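Local atomic coordinates of homoserine dehydrogenase (Staphylococcus aureus M1064, PDB entry 4PG7), a protein that catalyses the NAD(P)-dependent interconversion of aspartate semialdehyde and homoserine, a hydride-transfer step of the aspartic acid pathway. Residues D299-I304 and M315-G320; K173-L178 and K267-G272. One frame throughout, in Å; residues are numbered along the deposited sequence.

Contact 1. Residues D299-I304 and M315-G320; sequences DEYNAI and MFYGKG. With ACT (acetate ion), chain E.
The amide N of Asn-302 donates to the carbonyl O of Gly-318 at 2.8 Å, and the return bond from Gly-318 N to Asn-302 O closes this hydrogen-bonded pair. A second pair, Ile-304 with Phe-316, repeats the pattern two residues on, with Ile-304 N meeting Phe-316 O at 2.9 Å. Between them Ala-303 faces Tyr-317 as a non-hydrogen-bonded pair, where Ala-303 CA comes within 3.0 Å of Phe-316 O in a CA-H...O contact. The short strand segments run antiparallel at 167°, the two arms of a beta hairpin.

Beyond the paired residues, the ring of Tyr-301 lies between two side chains. Lys-319 CG sits over the centre of one face, 3.6 Å from the centroid. On the opposite face the Tyr-317 ring is almost parallel, 4° between planes, but slid so far that Tyr-317 OH lies above the rim. Tyr-317 CG stands opposite its backbone N (chi1 164°), which directs the phenol toward one face of Tyr-301, where its CZ comes 3.3 Å from Tyr-301 CD1. The extended Lys-319 then carries NZ to Glu-300 OE2 in a weak salt bridge of 3.3 Å.

Residues 315-317 also pair with a strand of the second subunit, and Tyr-301 OH is hydrogen-bonded to Asp-313 N of the second subunit. The aliphatic part of Lys-319 on one face and the phenol end of Tyr-317 on the other probably limit the tilt of the Tyr-301 ring, while its hydroxyl is anchored across the dimer interface.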
# COMPACT_ATOMS: atom_id res chain seq x y z
N ASP A 299 3.12 -15.37 7.21
CA ASP A 299 2.60 -15.35 8.57
C ASP A 299 1.26 -14.65 8.64
O ASP A 299 0.45 -14.81 7.73
CB ASP A 299 3.67 -14.75 9.50
CG ASP A 299 4.98 -15.50 9.39
OD1 ASP A 299 4.96 -16.74 9.19
OD2 ASP A 299 6.04 -14.87 9.49
N GLU A 300 1.04 -13.81 9.64
CA GLU A 300 -0.24 -13.16 9.81
C GLU A 300 -0.41 -11.88 8.98
O GLU A 300 -1.43 -11.21 9.09
CB GLU A 300 -0.51 -12.87 11.30
CG GLU A 300 0.27 -11.71 11.93
CD GLU A 300 1.65 -12.08 12.45
OE1 GLU A 300 2.26 -13.08 11.98
OE2 GLU A 300 2.15 -11.33 13.32
N TYR A 301 0.56 -11.55 8.15
CA TYR A 301 0.44 -10.35 7.32
C TYR A 301 -0.59 -10.56 6.22
O TYR A 301 -0.84 -11.68 5.81
CB TYR A 301 1.78 -9.93 6.74
CG TYR A 301 2.61 -9.14 7.72
CD1 TYR A 301 2.59 -7.76 7.70
CD2 TYR A 301 3.38 -9.77 8.69
CE1 TYR A 301 3.32 -7.02 8.60
CE2 TYR A 301 4.13 -9.02 9.61
CZ TYR A 301 4.08 -7.65 9.55
OH TYR A 301 4.81 -6.85 10.42
N ASN A 302 -1.24 -9.46 5.83
CA ASN A 302 -2.18 -9.43 4.75
C ASN A 302 -1.67 -8.50 3.65
O ASN A 302 -0.70 -7.78 3.84
CB ASN A 302 -3.56 -8.97 5.26
CG ASN A 302 -4.26 -10.05 6.10
OD1 ASN A 302 -3.79 -11.20 6.19
ND2 ASN A 302 -5.36 -9.70 6.68
N ALA A 303 -2.31 -8.57 2.49
CA ALA A 303 -1.95 -7.74 1.37
C ALA A 303 -3.07 -7.74 0.35
O ALA A 303 -3.78 -8.75 0.20
CB ALA A 303 -0.65 -8.22 0.72
N ILE A 304 -3.25 -6.59 -0.30
CA ILE A 304 -4.14 -6.48 -1.47
C ILE A 304 -3.36 -6.01 -2.65
O ILE A 304 -2.75 -4.94 -2.60
CB ILE A 304 -5.28 -5.44 -1.35
CG1 ILE A 304 -5.85 -5.42 0.03
CG2 ILE A 304 -6.38 -5.74 -2.38
CD1 ILE A 304 -6.69 -6.62 0.34
N MET A 315 0.26 -2.69 -4.68
CA MET A 315 -0.02 -3.58 -3.53
C MET A 315 0.14 -2.84 -2.23
O MET A 315 1.01 -1.97 -2.07
CB MET A 315 0.88 -4.82 -3.56
CG MET A 315 0.42 -5.97 -2.63
SD MET A 315 1.62 -7.35 -2.47
CE MET A 315 2.80 -6.46 -1.43
N PHE A 316 -0.72 -3.20 -1.29
CA PHE A 316 -0.72 -2.67 0.06
C PHE A 316 -0.49 -3.86 0.98
O PHE A 316 -1.14 -4.89 0.80
CB PHE A 316 -2.05 -1.98 0.33
CG PHE A 316 -2.41 -0.97 -0.73
CD1 PHE A 316 -2.12 0.39 -0.55
CD2 PHE A 316 -2.96 -1.38 -1.96
CE1 PHE A 316 -2.41 1.32 -1.54
CE2 PHE A 316 -3.23 -0.46 -2.95
CZ PHE A 316 -2.98 0.89 -2.74
N TYR A 317 0.42 -3.72 1.93
CA TYR A 317 0.82 -4.82 2.79
C TYR A 317 0.78 -4.36 4.24
O TYR A 317 1.25 -3.27 4.55
CB TYR A 317 2.23 -5.25 2.40
CG TYR A 317 3.03 -6.12 3.37
CD1 TYR A 317 3.04 -7.49 3.23
CD2 TYR A 317 3.85 -5.56 4.37
CE1 TYR A 317 3.80 -8.30 4.07
CE2 TYR A 317 4.62 -6.35 5.22
CZ TYR A 317 4.59 -7.74 5.06
OH TYR A 317 5.33 -8.55 5.86
N GLY A 318 0.24 -5.19 5.12
CA GLY A 318 0.22 -4.90 6.56
C GLY A 318 -0.59 -5.91 7.32
O GLY A 318 -1.26 -6.77 6.70
N LYS A 319 -0.56 -5.85 8.65
CA LYS A 319 -1.35 -6.76 9.48
C LYS A 319 -2.75 -6.21 9.69
O LYS A 319 -3.02 -5.04 9.40
CB LYS A 319 -0.75 -6.92 10.85
CG LYS A 319 0.63 -7.52 10.90
CD LYS A 319 0.98 -7.75 12.36
CE LYS A 319 2.45 -8.01 12.56
NZ LYS A 319 2.78 -8.13 14.00
N GLY A 320 -3.64 -7.07 10.18
CA GLY A 320 -5.00 -6.66 10.51
C GLY A 320 -5.02 -5.88 11.82
O GLY A 320 -4.10 -5.98 12.63
C ACT E . 8.13 -8.95 9.10
O ACT E . 7.74 -8.36 8.05
OXT ACT E . 9.01 -8.50 9.87
CH3 ACT E . 7.55 -10.28 9.47

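Contact 2. Residues K173-L178 and K267-G272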
# COMPACT_ATOMS: atom_id res chain seq x y z
N LYS A 173 -9.17 -5.88 -11.45
CA LYS A 173 -8.95 -7.12 -10.72
C LYS A 173 -8.21 -6.82 -9.41
O LYS A 173 -7.37 -5.94 -9.36
CB LYS A 173 -8.16 -8.12 -11.57
CG LYS A 173 -7.77 -9.43 -10.88
CD LYS A 173 -7.10 -10.38 -11.86
CE LYS A 173 -6.64 -11.66 -11.18
NZ LYS A 173 -5.78 -12.50 -12.06
N PHE A 174 -8.57 -7.54 -8.35
CA PHE A 174 -7.74 -7.56 -7.16
C PHE A 174 -7.55 -8.98 -6.69
O PHE A 174 -8.41 -9.83 -6.89
CB PHE A 174 -8.33 -6.70 -6.03
CG PHE A 174 -9.61 -7.24 -5.45
CD1 PHE A 174 -9.59 -8.21 -4.45
CD2 PHE A 174 -10.83 -6.77 -5.87
CE1 PHE A 174 -10.75 -8.71 -3.90
CE2 PHE A 174 -12.01 -7.26 -5.31
CZ PHE A 174 -11.97 -8.24 -4.35
N MET A 175 -6.41 -9.22 -6.06
CA MET A 175 -6.12 -10.48 -5.39
C MET A 175 -5.56 -10.15 -4.03
O MET A 175 -4.67 -9.30 -3.92
CB MET A 175 -5.06 -11.28 -6.16
CG MET A 175 -5.48 -11.71 -7.53
SD MET A 175 -4.23 -12.79 -8.22
CE MET A 175 -2.90 -11.68 -8.57
N GLY A 176 -6.02 -10.85 -3.01
CA GLY A 176 -5.58 -10.55 -1.69
C GLY A 176 -5.38 -11.72 -0.78
O GLY A 176 -6.03 -12.77 -0.93
N ILE A 177 -4.45 -11.54 0.16
CA ILE A 177 -4.31 -12.41 1.30
C ILE A 177 -5.04 -11.68 2.41
O ILE A 177 -4.59 -10.62 2.82
CB ILE A 177 -2.84 -12.68 1.62
CG1 ILE A 177 -2.23 -13.49 0.47
CG2 ILE A 177 -2.69 -13.37 2.97
CD1 ILE A 177 -0.71 -13.55 0.43
N LEU A 178 -6.22 -12.19 2.80
CA LEU A 178 -7.20 -11.42 3.54
C LEU A 178 -7.55 -12.00 4.89
O LEU A 178 -8.42 -11.47 5.59
CB LEU A 178 -8.48 -11.23 2.74
CG LEU A 178 -8.29 -10.53 1.39
CD1 LEU A 178 -9.61 -10.47 0.65
CD2 LEU A 178 -7.73 -9.14 1.59
N LYS A 267 -1.23 -19.93 -1.32
CA LYS A 267 -1.85 -18.93 -0.45
C LYS A 267 -3.34 -19.09 -0.56
O LYS A 267 -3.85 -19.56 -1.59
CB LYS A 267 -1.47 -17.49 -0.87
CG LYS A 267 0.03 -17.23 -1.02
CD LYS A 267 0.71 -17.12 0.33
CE LYS A 267 2.19 -16.83 0.17
NZ LYS A 267 2.84 -16.69 1.49
N LEU A 268 -4.06 -18.69 0.49
CA LEU A 268 -5.50 -18.52 0.39
C LEU A 268 -5.73 -17.14 -0.19
O LEU A 268 -5.44 -16.13 0.47
CB LEU A 268 -6.19 -18.66 1.73
CG LEU A 268 -7.74 -18.59 1.67
CD1 LEU A 268 -8.30 -19.85 1.03
CD2 LEU A 268 -8.34 -18.39 3.04
N ILE A 269 -6.24 -17.09 -1.42
CA ILE A 269 -6.42 -15.85 -2.16
C ILE A 269 -7.90 -15.50 -2.32
O ILE A 269 -8.70 -16.35 -2.73
CB ILE A 269 -5.80 -15.96 -3.55
CG1 ILE A 269 -4.27 -16.17 -3.45
CG2 ILE A 269 -6.11 -14.73 -4.43
CD1 ILE A 269 -3.52 -15.01 -2.87
N GLY A 270 -8.25 -14.27 -1.97
CA GLY A 270 -9.56 -13.72 -2.23
C GLY A 270 -9.40 -12.83 -3.44
O GLY A 270 -8.49 -11.98 -3.50
N LYS A 271 -10.24 -13.06 -4.43
CA LYS A 271 -10.05 -12.48 -5.75
C LYS A 271 -11.37 -11.90 -6.22
O LYS A 271 -12.42 -12.52 -6.04
CB LYS A 271 -9.63 -13.60 -6.68
CG LYS A 271 -9.15 -13.20 -8.03
CD LYS A 271 -8.25 -14.27 -8.63
CE LYS A 271 -8.98 -15.55 -9.03
NZ LYS A 271 -7.99 -16.61 -9.43
N GLY A 272 -11.30 -10.73 -6.85
CA GLY A 272 -12.43 -10.18 -7.56
C GLY A 272 -12.01 -9.71 -8.93
O GLY A 272 -11.06 -8.92 -9.05
O HOH W 1 -7.13 -14.81 2.20
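Strands 173-177 and 267-272 run antiparallel, their short axes approaching to 4.6 Å at 154°. Two hydrogen-bonded pairs, Phe-174 with Gly-272 and Gly-176 with Gly-270, flank the non-hydrogen-bonded pair of Met-175 and Lys-271. Gly-176 N reaches Gly-270 O at 2.8 Å. Past Ile-177 the direct pairing gives way to a water that accepts from Leu-178 N and donates to Leu-268 O, each at 2.8 Å.

The Phe-174 ring folds over its partner strand: CG stands between the backbone N and carbonyl carbon (chi1 68°), and Gly-272 N lies 3.5 Å above the ring plane, over its centre. Gly-272 CA adds a CH-pi contact, and having no side chain lets this glycine take the ring so closely. Helix 220-234 packs on the same phenylalanine, so here the mixed sheet of the homoserine dehydrogenase region meets a helix covering that face.

On the other face Met-175 CG lies 3.9 Å from Lys-271 CD, the two chains side by side and pointing the same way. Farther along, Ile-177 CG1 meets Ile-269 CD1 at 3.9 Å. The ammonium groups of Lys-173 and Lys-271, 5.4 Å apart between their NZ atoms, each form a salt bridge with the carboxylate of Glu-444.

In the fold
Along the chain both segments of contact 2 precede those of contact 1, yet their centres lie about 11 Å apart because strand 171-177 lies between strands 264-275 and 302-308 in one mixed sheet. The four strands follow the order 264-275, 171-177, 302-308, 314-318, each antiparallel to its neighbour. The central seam is supported by a probable hydrogen bond from Ile-177 N to Ala-303 O, 2.9 Å. Contact 2 is buried within the chain, whereas contact 1 forms the margin from which the sheet continues into the second subunit. Contact 2 also leads the other way, through strand 278-289 to C-terminal strand 436-444, so the shared sheet connects the dimer interface with the C-terminal region.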